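Local coordinates for 2,3-dimethylmalate lyase (Aspergillus niger, PDB 3FA4), which belongs to the phosphoenolpyruvate phosphomutase family of TIM-barrel enzymes and holds a magnesium ion in this structure, at residues S30-L35 with S75-S80. Residues are numbered along the deposited sequence; the frame is centred on the assembly and turned at random.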
# COMPACT_ATOMS: atom_id res chain seq x y z
N SER B 30 -4.81 7.03 18.87
CA SER B 30 -6.05 6.83 19.59
C SER B 30 -6.09 5.45 20.19
O SER B 30 -6.58 5.30 21.28
CB SER B 30 -7.24 7.02 18.69
OG SER B 30 -7.01 6.47 17.43
N ALA B 31 -5.63 4.46 19.42
CA ALA B 31 -5.45 3.08 19.87
C ALA B 31 -4.53 2.96 21.08
O ALA B 31 -4.90 2.30 22.04
CB ALA B 31 -4.99 2.22 18.73
N ARG B 32 -3.36 3.64 21.08
CA ARG B 32 -2.45 3.68 22.23
C ARG B 32 -3.06 4.35 23.44
O ARG B 32 -2.93 3.81 24.55
CB ARG B 32 -1.15 4.43 21.95
CG ARG B 32 -0.32 3.85 20.91
CD ARG B 32 0.36 2.70 21.51
NE ARG B 32 1.36 2.17 20.59
CZ ARG B 32 2.25 1.24 20.91
NH1 ARG B 32 2.30 0.72 22.14
NH2 ARG B 32 3.11 0.85 20.00
N VAL B 33 -3.66 5.53 23.24
CA VAL B 33 -4.40 6.23 24.34
C VAL B 33 -5.50 5.37 25.02
O VAL B 33 -5.56 5.24 26.24
CB VAL B 33 -4.94 7.57 23.89
CG1 VAL B 33 -5.62 8.26 24.97
CG2 VAL B 33 -3.79 8.49 23.30
N ALA B 34 -6.36 4.77 24.21
CA ALA B 34 -7.43 3.91 24.71
C ALA B 34 -6.88 2.68 25.45
O ALA B 34 -7.42 2.29 26.51
CB ALA B 34 -8.32 3.47 23.54
N LEU B 35 -5.86 2.03 24.89
CA LEU B 35 -5.23 0.92 25.57
C LEU B 35 -4.60 1.31 26.97
O LEU B 35 -4.69 0.54 27.92
CB LEU B 35 -4.17 0.30 24.66
CG LEU B 35 -4.39 -0.98 23.83
CD1 LEU B 35 -5.79 -1.61 23.88
CD2 LEU B 35 -3.82 -0.85 22.37
N SER B 75 -5.07 -3.89 15.55
CA SER B 75 -5.01 -5.20 16.14
C SER B 75 -3.66 -5.60 16.69
O SER B 75 -3.60 -6.41 17.61
CB SER B 75 -5.41 -6.26 15.12
OG SER B 75 -6.68 -6.00 14.56
N ASN B 76 -2.56 -5.07 16.15
CA ASN B 76 -1.27 -5.56 16.54
C ASN B 76 -0.49 -4.66 17.43
O ASN B 76 0.62 -4.96 17.72
CB ASN B 76 -0.50 -6.03 15.32
CG ASN B 76 -0.96 -7.41 14.85
OD1 ASN B 76 -0.70 -8.41 15.49
ND2 ASN B 76 -1.70 -7.44 13.78
N ILE B 77 -1.06 -3.54 17.83
CA ILE B 77 -0.60 -2.74 18.97
C ILE B 77 -0.54 -3.54 20.28
O ILE B 77 0.53 -3.62 20.91
CB ILE B 77 -1.39 -1.38 19.10
CG1 ILE B 77 -0.98 -0.53 17.93
CG2 ILE B 77 -0.90 -0.59 20.38
CD1 ILE B 77 -1.85 0.65 17.63
N SER B 78 -1.66 -4.19 20.61
CA SER B 78 -1.78 -5.15 21.76
C SER B 78 -2.51 -6.37 21.13
O SER B 78 -3.72 -6.33 21.04
CB SER B 78 -2.60 -4.51 22.90
OG SER B 78 -2.91 -5.45 23.97
N PRO B 79 -1.76 -7.40 20.59
CA PRO B 79 -2.44 -8.55 19.92
C PRO B 79 -3.46 -9.41 20.76
O PRO B 79 -4.25 -10.18 20.20
CB PRO B 79 -1.27 -9.44 19.41
CG PRO B 79 0.00 -8.65 19.64
CD PRO B 79 -0.28 -7.50 20.56
N SER B 80 -3.46 -9.29 22.09
CA SER B 80 -4.34 -10.12 22.87
C SER B 80 -5.56 -9.34 23.21
O SER B 80 -6.50 -9.88 23.82
CB SER B 80 -3.66 -10.59 24.14
OG SER B 80 -3.28 -9.46 24.92
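Ile77 reaches across to helix 28-37 and touches three of its side chains, Ala31, Arg32 and Leu35. These lie one turn apart or next to each other on the helix, so they form a single patch. Ile77 sits in the loop between helix 64-75 and strand 83-86. Its two branches divide the work. CG2 stands anti to the backbone N and meets Leu35 and Arg32. CG1 lies beside that N (chi1 -69°), and the ethyl arm extends from it until CD1 rests 3.7 Å from Ala31 CB.

Leu35 approaches Ile77 with one methyl. Its CD2 lies 3.5 Å from Ile77 CG2, and the two side chains run at a slant to each other. The same CD2 also packs 3.9 Å from Ser78 CB. Ser78 meets the helix through this carbon, while its OG is hydrogen-bonded to Thr81 OG1.

Arg32 arrives by a bend at chi2 (-78°). The flat end of the side chain lies against Ile77 CG2, which sits 3.5 Å above one face of the guanidinium, toward its rim. Arg32 NE is 3.6 Å from this methyl. The polar end turns to a different partner: NH2 donates a hydrogen bond to the Gly55 carbonyl oxygen of a second subunit.

The contact joins the first helix after strand 20-25 to the loop leading into strand 83-86, on the outside of the barrel. Leu35 also touches Leu42 on strand 42-44, which lies between strands 20-25 and 83-86 in the sheet. No hydrogen bond links the two segments. The contact between them is van der Waals packing around one isoleucine. Its methyl rests on a guanidinium face while the N-H groups point out in the guanidinium plane, so this apolar contact probably does not compete with the bond to the neighbouring subunit.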